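Local coordinates for protein Nrps/pks (Streptomyces albus, PDB 4OPF) that probably catalyses decarboxylative Claisen condensation as a ketosynthase domain of the "AT-less" oxazolomycin polyketide assembly line, at residues Gly273-Ala278 / Ser394-Gly399; Ala264-Ala269 / Asp303-Lys308; Gly55-Glu60 / Ala81-Glu86. All coordinates share one frame; numbering follows the deposited sequence.

Contact 1 (Gly273-Ala278 / Ser394-Gly399)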
loop_
_atom_site.group_PDB
_atom_site.type_symbol
_atom_site.label_atom_id
_atom_site.label_comp_id
_atom_site.label_asym_id
_atom_site.label_seq_id
_atom_site.Cartn_x
_atom_site.Cartn_y
_atom_site.Cartn_z
ATOM N N GLY A 273 -7.978 1.527 19.723
ATOM C CA GLY A 273 -7.323 0.342 19.239
ATOM C C GLY A 273 -6.042 0.645 18.451
ATOM O O GLY A 273 -5.047 -0.028 18.609
ATOM N N VAL A 274 -6.060 1.663 17.588
ATOM C CA VAL A 274 -4.896 1.922 16.749
ATOM C C VAL A 274 -3.774 2.446 17.626
ATOM O O VAL A 274 -2.598 2.119 17.429
ATOM C CB VAL A 274 -5.209 2.858 15.586
ATOM C CG1 VAL A 274 -5.255 4.315 16.027
ATOM C CG2 VAL A 274 -4.160 2.691 14.543
HETATM N N MSE A 275 -4.122 3.210 18.639
HETATM C CA MSE A 275 -3.066 3.729 19.525
HETATM C C MSE A 275 -2.508 2.608 20.392
HETATM O O MSE A 275 -1.291 2.498 20.536
HETATM C CB MSE A 275 -3.542 4.861 20.419
HETATM C CG MSE A 275 -3.957 6.109 19.623
HETATM SE SE MSE A 275 -4.274 7.659 20.818
HETATM C CE MSE A 275 -6.054 7.168 21.352
ATOM N N ALA A 276 -3.369 1.786 20.974
ATOM C CA ALA A 276 -2.896 0.638 21.757
ATOM C C ALA A 276 -2.072 -0.331 20.935
ATOM O O ALA A 276 -1.072 -0.862 21.406
ATOM C CB ALA A 276 -4.084 -0.091 22.400
ATOM N N ARG A 277 -2.436 -0.559 19.674
ATOM C CA ARG A 277 -1.627 -1.399 18.807
ATOM C C ARG A 277 -0.256 -0.830 18.522
ATOM O O ARG A 277 0.754 -1.554 18.517
ATOM C CB ARG A 277 -2.408 -1.678 17.501
ATOM C CG ARG A 277 -1.703 -2.554 16.492
ATOM C CD ARG A 277 -1.507 -4.020 16.971
ATOM N NE ARG A 277 -0.679 -4.696 15.956
ATOM C CZ ARG A 277 0.131 -5.720 16.182
ATOM N NH1 ARG A 277 0.858 -6.203 15.175
ATOM N NH2 ARG A 277 0.227 -6.239 17.406
ATOM N N ALA A 278 -0.158 0.453 18.225
ATOM C CA ALA A 278 1.171 1.017 17.934
ATOM C C ALA A 278 2.078 0.918 19.147
ATOM O O ALA A 278 3.294 0.656 19.029
ATOM C CB ALA A 278 1.089 2.467 17.512
ATOM N N SER A 394 -0.646 11.024 15.602
ATOM C CA SER A 394 -1.884 10.438 15.209
ATOM C C SER A 394 -2.406 11.082 13.973
ATOM O O SER A 394 -2.301 12.295 13.806
ATOM C CB SER A 394 -2.919 10.689 16.276
ATOM O OG SER A 394 -2.624 9.899 17.412
ATOM N N SER A 395 -3.084 10.293 13.155
ATOM C CA SER A 395 -3.876 10.837 12.079
ATOM C C SER A 395 -5.113 9.998 11.849
ATOM O O SER A 395 -4.993 8.837 11.505
ATOM C CB SER A 395 -3.003 10.858 10.811
ATOM O OG SER A 395 -3.688 11.544 9.798
ATOM N N PHE A 396 -6.301 10.573 12.053
ATOM C CA PHE A 396 -7.550 9.869 12.014
ATOM C C PHE A 396 -8.373 10.576 10.949
ATOM O O PHE A 396 -8.798 11.693 11.136
ATOM C CB PHE A 396 -8.271 9.952 13.324
ATOM C CG PHE A 396 -7.489 9.533 14.540
ATOM C CD1 PHE A 396 -6.511 8.567 14.508
ATOM C CD2 PHE A 396 -7.794 10.095 15.741
ATOM C CE1 PHE A 396 -5.861 8.167 15.655
ATOM C CE2 PHE A 396 -7.151 9.723 16.880
ATOM C CZ PHE A 396 -6.182 8.769 16.856
ATOM N N ALA A 397 -8.527 9.955 9.795
ATOM C CA ALA A 397 -9.128 10.573 8.629
ATOM C C ALA A 397 -10.609 10.324 8.585
ATOM O O ALA A 397 -11.067 9.270 8.945
ATOM C CB ALA A 397 -8.467 10.010 7.389
ATOM N N ASP A 398 -11.361 11.303 8.095
ATOM C CA ASP A 398 -12.805 11.163 7.848
ATOM C C ASP A 398 -13.206 9.929 7.033
ATOM O O ASP A 398 -14.156 9.226 7.412
ATOM C CB ASP A 398 -13.365 12.442 7.193
ATOM C CG ASP A 398 -13.672 13.541 8.225
ATOM O OD1 ASP A 398 -13.711 13.244 9.454
ATOM O OD2 ASP A 398 -13.867 14.701 7.791
ATOM N N GLY A 399 -12.472 9.651 5.959
ATOM C CA GLY A 399 -12.612 8.371 5.234
ATOM C C GLY A 399 -12.688 7.040 6.021
ATOM O O GLY A 399 -13.199 6.073 5.515
#

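Contact 2 (Ala264-Ala269 / Asp303-Lys308)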
loop_
_atom_site.group_PDB
_atom_site.type_symbol
_atom_site.label_atom_id
_atom_site.label_comp_id
_atom_site.label_asym_id
_atom_site.label_seq_id
_atom_site.Cartn_x
_atom_site.Cartn_y
_atom_site.Cartn_z
ATOM N N ALA A 264 -18.217 12.018 8.970
ATOM C CA ALA A 264 -17.493 12.670 10.078
ATOM C C ALA A 264 -17.768 12.042 11.454
ATOM O O ALA A 264 -17.550 12.703 12.480
ATOM C CB ALA A 264 -17.822 14.154 10.121
ATOM N N THR A 265 -18.258 10.792 11.469
ATOM C CA THR A 265 -18.612 10.102 12.716
ATOM C C THR A 265 -17.443 9.201 13.097
ATOM O O THR A 265 -17.167 8.206 12.444
ATOM C CB THR A 265 -19.921 9.317 12.589
ATOM O OG1 THR A 265 -20.922 10.201 12.086
ATOM C CG2 THR A 265 -20.370 8.762 13.959
ATOM N N PRO A 266 -16.717 9.592 14.123
ATOM C CA PRO A 266 -15.582 8.828 14.592
ATOM C C PRO A 266 -16.019 7.518 15.282
ATOM O O PRO A 266 -17.171 7.379 15.676
ATOM C CB PRO A 266 -14.913 9.773 15.608
ATOM C CG PRO A 266 -15.582 11.077 15.424
ATOM C CD PRO A 266 -16.964 10.778 14.954
ATOM N N ASN A 267 -15.109 6.550 15.339
ATOM C CA ASN A 267 -15.326 5.294 16.043
ATOM C C ASN A 267 -14.312 5.348 17.173
ATOM O O ASN A 267 -13.145 5.135 16.960
ATOM C CB ASN A 267 -15.062 4.102 15.129
ATOM C CG ASN A 267 -15.218 2.795 15.839
ATOM O OD1 ASN A 267 -15.207 2.756 17.054
ATOM N ND2 ASN A 267 -15.375 1.707 15.092
ATOM N N PRO A 268 -14.735 5.725 18.358
ATOM C CA PRO A 268 -13.845 5.819 19.490
ATOM C C PRO A 268 -13.063 4.537 19.736
ATOM O O PRO A 268 -11.883 4.577 20.035
ATOM C CB PRO A 268 -14.799 6.089 20.665
ATOM C CG PRO A 268 -15.987 6.784 20.025
ATOM C CD PRO A 268 -16.127 6.121 18.684
ATOM N N ALA A 269 -13.688 3.390 19.592
ATOM C CA ALA A 269 -12.987 2.088 19.840
ATOM C C ALA A 269 -11.830 1.876 18.850
ATOM O O ALA A 269 -10.780 1.319 19.202
ATOM C CB ALA A 269 -13.993 0.960 19.760
ATOM N N ASP A 303 -12.892 16.080 18.691
ATOM C CA ASP A 303 -11.789 16.486 19.532
ATOM C C ASP A 303 -11.953 15.917 20.943
ATOM O O ASP A 303 -10.997 15.454 21.576
ATOM C CB ASP A 303 -11.717 18.006 19.606
ATOM C CG ASP A 303 -11.157 18.665 18.307
ATOM O OD1 ASP A 303 -10.617 17.964 17.415
ATOM O OD2 ASP A 303 -11.284 19.918 18.206
ATOM N N LEU A 304 -13.166 15.974 21.458
ATOM C CA LEU A 304 -13.431 15.413 22.764
ATOM C C LEU A 304 -13.204 13.900 22.788
ATOM O O LEU A 304 -12.638 13.349 23.715
ATOM C CB LEU A 304 -14.868 15.712 23.147
ATOM C CG LEU A 304 -15.307 15.147 24.483
ATOM C CD1 LEU A 304 -14.468 15.779 25.589
ATOM C CD2 LEU A 304 -16.811 15.375 24.683
ATOM N N ILE A 305 -13.687 13.227 21.764
ATOM C CA ILE A 305 -13.455 11.801 21.611
ATOM C C ILE A 305 -11.964 11.494 21.619
ATOM O O ILE A 305 -11.504 10.553 22.327
ATOM C CB ILE A 305 -14.138 11.271 20.342
ATOM C CG1 ILE A 305 -15.646 11.176 20.633
ATOM C CG2 ILE A 305 -13.526 9.945 19.906
ATOM C CD1 ILE A 305 -16.487 10.969 19.400
ATOM N N GLU A 306 -11.210 12.292 20.881
ATOM C CA GLU A 306 -9.774 12.085 20.830
ATOM C C GLU A 306 -9.126 12.216 22.189
ATOM O O GLU A 306 -8.278 11.394 22.547
ATOM C CB GLU A 306 -9.046 12.980 19.802
ATOM C CG GLU A 306 -7.558 12.689 19.842
ATOM C CD GLU A 306 -6.659 13.414 18.798
ATOM O OE1 GLU A 306 -7.080 14.510 18.299
ATOM O OE2 GLU A 306 -5.503 12.879 18.532
ATOM N N LEU A 307 -9.461 13.265 22.924
ATOM C CA LEU A 307 -8.852 13.488 24.242
ATOM C C LEU A 307 -9.181 12.351 25.249
ATOM O O LEU A 307 -8.336 11.903 25.979
ATOM C CB LEU A 307 -9.341 14.804 24.832
ATOM C CG LEU A 307 -8.845 16.069 24.120
ATOM C CD1 LEU A 307 -9.443 17.240 24.847
ATOM C CD2 LEU A 307 -7.356 16.241 24.100
ATOM N N LYS A 308 -10.402 11.865 25.235
ATOM C CA LYS A 308 -10.768 10.736 26.087
ATOM C C LYS A 308 -10.068 9.483 25.659
ATOM O O LYS A 308 -9.702 8.681 26.486
ATOM C CB LYS A 308 -12.268 10.506 26.032
ATOM C CG LYS A 308 -13.021 11.647 26.696
ATOM C CD LYS A 308 -14.527 11.394 26.676
ATOM C CE LYS A 308 -15.273 12.547 27.360
ATOM N NZ LYS A 308 -16.766 12.460 27.248
#

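Contact 3 (Gly55-Glu60 / Ala81-Glu86)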
loop_
_atom_site.group_PDB
_atom_site.type_symbol
_atom_site.label_atom_id
_atom_site.label_comp_id
_atom_site.label_asym_id
_atom_site.label_seq_id
_atom_site.Cartn_x
_atom_site.Cartn_y
_atom_site.Cartn_z
ATOM N N GLY A 55 -2.441 29.662 3.105
ATOM C CA GLY A 55 -1.568 28.482 3.514
ATOM C C GLY A 55 -0.728 27.844 2.367
ATOM O O GLY A 55 -0.736 26.616 2.157
ATOM N N LEU A 56 -0.028 28.685 1.606
ATOM C CA LEU A 56 0.628 28.278 0.387
ATOM C C LEU A 56 2.123 28.263 0.563
ATOM O O LEU A 56 2.655 28.976 1.429
ATOM C CB LEU A 56 0.281 29.210 -0.744
ATOM C CG LEU A 56 -1.205 29.323 -1.036
ATOM C CD1 LEU A 56 -1.406 30.155 -2.300
ATOM C CD2 LEU A 56 -1.871 27.981 -1.187
ATOM N N LEU A 57 2.774 27.383 -0.223
ATOM C CA LEU A 57 4.210 27.350 -0.324
ATOM C C LEU A 57 4.479 28.508 -1.271
ATOM O O LEU A 57 3.638 28.830 -2.097
ATOM C CB LEU A 57 4.707 26.027 -0.929
ATOM C CG LEU A 57 4.265 24.786 -0.179
ATOM C CD1 LEU A 57 4.847 23.528 -0.785
ATOM C CD2 LEU A 57 4.674 24.941 1.261
ATOM N N ASP A 58 5.628 29.144 -1.157
ATOM C CA ASP A 58 5.945 30.212 -2.105
ATOM C C ASP A 58 6.916 29.601 -3.089
ATOM O O ASP A 58 8.121 29.773 -2.981
ATOM C CB ASP A 58 6.489 31.473 -1.397
ATOM C CG ASP A 58 5.372 32.292 -0.686
ATOM O OD1 ASP A 58 4.271 32.470 -1.268
ATOM O OD2 ASP A 58 5.593 32.756 0.464
ATOM N N LEU A 59 6.372 28.814 -4.002
ATOM C CA LEU A 59 7.188 28.126 -4.992
ATOM C C LEU A 59 7.698 29.132 -6.002
ATOM O O LEU A 59 6.937 29.944 -6.487
ATOM C CB LEU A 59 6.368 27.084 -5.744
ATOM C CG LEU A 59 5.944 25.886 -4.936
ATOM C CD1 LEU A 59 5.403 24.847 -5.880
ATOM C CD2 LEU A 59 7.132 25.379 -4.133
ATOM N N GLU A 60 8.981 29.058 -6.321
ATOM C CA GLU A 60 9.572 29.945 -7.324
ATOM C C GLU A 60 9.874 29.263 -8.655
ATOM O O GLU A 60 10.789 29.659 -9.371
ATOM C CB GLU A 60 10.840 30.553 -6.755
ATOM C CG GLU A 60 10.548 31.621 -5.729
ATOM C CD GLU A 60 11.798 32.354 -5.370
ATOM O OE1 GLU A 60 12.856 31.686 -5.320
ATOM O OE2 GLU A 60 11.719 33.582 -5.161
ATOM N N ALA A 81 4.655 16.360 -8.407
ATOM C CA ALA A 81 5.690 15.425 -8.742
ATOM C C ALA A 81 7.043 16.147 -8.809
ATOM O O ALA A 81 8.066 15.630 -8.327
ATOM C CB ALA A 81 5.373 14.709 -10.049
ATOM N N LEU A 82 7.066 17.329 -9.387
ATOM C CA LEU A 82 8.297 18.100 -9.481
ATOM C C LEU A 82 8.799 18.506 -8.099
ATOM O O LEU A 82 9.982 18.459 -7.834
ATOM C CB LEU A 82 8.083 19.341 -10.304
ATOM C CG LEU A 82 7.619 19.048 -11.731
ATOM C CD1 LEU A 82 7.237 20.298 -12.493
ATOM C CD2 LEU A 82 8.772 18.404 -12.454
ATOM N N LEU A 83 7.891 18.893 -7.213
ATOM C CA LEU A 83 8.263 19.237 -5.875
ATOM C C LEU A 83 8.830 18.051 -5.109
ATOM O O LEU A 83 9.766 18.212 -4.345
ATOM C CB LEU A 83 7.029 19.753 -5.157
ATOM C CG LEU A 83 7.157 20.277 -3.748
ATOM C CD1 LEU A 83 8.170 21.366 -3.676
ATOM C CD2 LEU A 83 5.799 20.784 -3.252
ATOM N N LEU A 84 8.229 16.880 -5.259
ATOM C CA LEU A 84 8.749 15.665 -4.636
ATOM C C LEU A 84 10.152 15.316 -5.125
ATOM O O LEU A 84 10.974 14.814 -4.358
ATOM C CB LEU A 84 7.862 14.473 -4.934
ATOM C CG LEU A 84 6.699 14.320 -3.997
ATOM C CD1 LEU A 84 5.893 13.131 -4.511
ATOM C CD2 LEU A 84 7.139 14.045 -2.549
ATOM N N LEU A 85 10.415 15.514 -6.416
ATOM C CA LEU A 85 11.768 15.270 -6.937
ATOM C C LEU A 85 12.829 16.140 -6.209
ATOM O O LEU A 85 13.870 15.636 -5.783
ATOM C CB LEU A 85 11.838 15.548 -8.455
ATOM C CG LEU A 85 11.203 14.442 -9.309
ATOM C CD1 LEU A 85 11.018 14.927 -10.731
ATOM C CD2 LEU A 85 12.121 13.232 -9.328
ATOM N N GLU A 86 12.532 17.419 -6.063
ATOM C CA GLU A 86 13.427 18.333 -5.331
ATOM C C GLU A 86 13.577 17.896 -3.906
ATOM O O GLU A 86 14.690 17.817 -3.396
ATOM C CB GLU A 86 12.931 19.785 -5.260
ATOM C CG GLU A 86 13.046 20.577 -6.491
ATOM C CD GLU A 86 12.764 22.080 -6.299
ATOM O OE1 GLU A 86 12.451 22.568 -5.168
ATOM O OE2 GLU A 86 12.847 22.794 -7.332
#

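Contact 1 (Gly273-Ala278 / Ser394-Gly399)
The helix turn bearing V274 and M275 runs at 148° to the strand bearing S394 and F396, with 10.5 Å between the two short axes. This is helix-on-sheet packing in the thiolase fold of a ketosynthase. Helix 268-282 lies over the end of strand 390-396, and the side chains of V274, M275 and F396 bridge the gap.

The F396 ring is the main element on the strand side. Its CG is anti to the carbonyl carbon (chi1 -53°), which swings the ring toward the helix. V274 sends its CG1 branch across. That methyl sits between the backbone N and the carbonyl carbon (chi1 79°) and meets F396 CE1 at 3.9 Å. The approach to the ring is oblique. M275, a selenomethionine here, comes to the ring edge instead. Its CG lies near the ring plane, 4.4 Å from F396 CZ. The two helix residues thus touch neighbouring atoms of one ring.

All four touching residues are buried, and the contact itself has no hydrogen bond. The one side-chain hydroxyl among them, S394 OG, is hydrogen-bonded to H404 of strand 401-408. F396 also has its backbone N held by the side chain of N295. Further along the second segment, A397 packs on C160 and S161. On the far side of the helix, R277 forms a salt bridge with D178 of the second subunit.

Toward the start of 394-399, the selenium of M275 comes near the serine, with SE 4.4 Å from S394 OG.

Contact 2 (Ala264-Ala269 / Asp303-Lys308)
I305 packs against two prolines, P266 and P268, where the N-terminal end of helix 268-282 meets helix 300-314. The setting is an N-capped helix start in the C-terminal half of the ketosynthase fold. N267, between the prolines, holds the N-cap position.

The side chain to follow is that of I305, whose CB points toward the proline-rich segment. It branches there. The CG2 methyl, anti to the backbone N, reaches P268 and rests beside two atoms of its ring. It lies 4.0 Å from P268 CG and 4.1 Å from P268 CB. The other branch, CG1, lies beside the backbone N and passes the chain on to CD1. An extended chi2 of 167° carries that last methyl away from CA, to P266. The two branches therefore serve one proline each. Both rings lie at a slant to the isoleucine.

The contact is apolar and sits near the surface. The capping residue faces away from I305. N267 OD1 makes a weak hydrogen bond to the backbone N of A270, inside the helix, and ND2 bonds to the carbonyl oxygen of D257. N267 also packs on R150 of the second subunit. Q271 of the same helix touches both P266 and I305.

At the far end of the isoleucine, CD1 stands 4.1 Å from P266 CG.

Contact 3 (Gly55-Glu60 / Ala81-Glu86)
L57 and L59 reach from the irregular loop 55-60 to L83 on helix 79-95. The loop belongs to the N-terminal half of the ketosynthase's thiolase fold, and this contact packs the loop, which runs across, against one side of the helix.

G55 comes first and is tied by backbone hydrogen bonding to E225. L56 packs on the same glutamate. L57 is the first residue to cross to the helix. Its backbone N is held by the E225 carboxylate, and its buried side chain points at L83. CG lies beside the backbone N (chi1 -57°), and CD1 is at the extended end of the chain. That methyl meets L83 CD2 at 3.8 Å, with the two side chains at a slant. The exposed D58 follows, pointing elsewhere. The backbone bends here: the N of L59 makes a weak hydrogen bond to the O of L57, spanning D58 as in an inverse gamma turn. L59 then brings a second leucine to the same side. Its CD2 branch comes within 4.2 Å of L83 CD1, and the side chains cross at about a right angle.

L83 receives both. Its CG is anti to the backbone N (chi1 -176°), and the fork at CG gives one methyl to each loop leucine. R17, on strand 9-17, touches both L59 and L83. R17 also forms a salt bridge with E86, one turn further along the helix, and E86 OE1 has a second salt bridge to R428.

No hydrogen bond crosses the contact, which rests on van der Waals packing of methyl groups. L57 and L83 are buried, and L59 is partly exposed. Methyl packing has little directionality, so the polar bonds beside it, such as that from L57 N to E225, probably help to set the loop's position.

In the fold
From the N terminus, contact 3 closes first. It brings helix 79-95 against the loop that follows helix 24-33 and is complete before the other two begin. Contact 2 opens at 264-269, and contact 1 at 273-278, on the same helix 268-282. Contact 2 then closes at 303-308, while contact 1 waits until 394-399, so the two cross along the chain. Together they join helix 268-282 to helix 300-314 and strand 390-396. They also touch directly: F396 CE2 packs 3.9 Å from E306 OE2. Contact 3 lies on the opposite side of the chain's centre from contact 1, their centres about 28 Å apart.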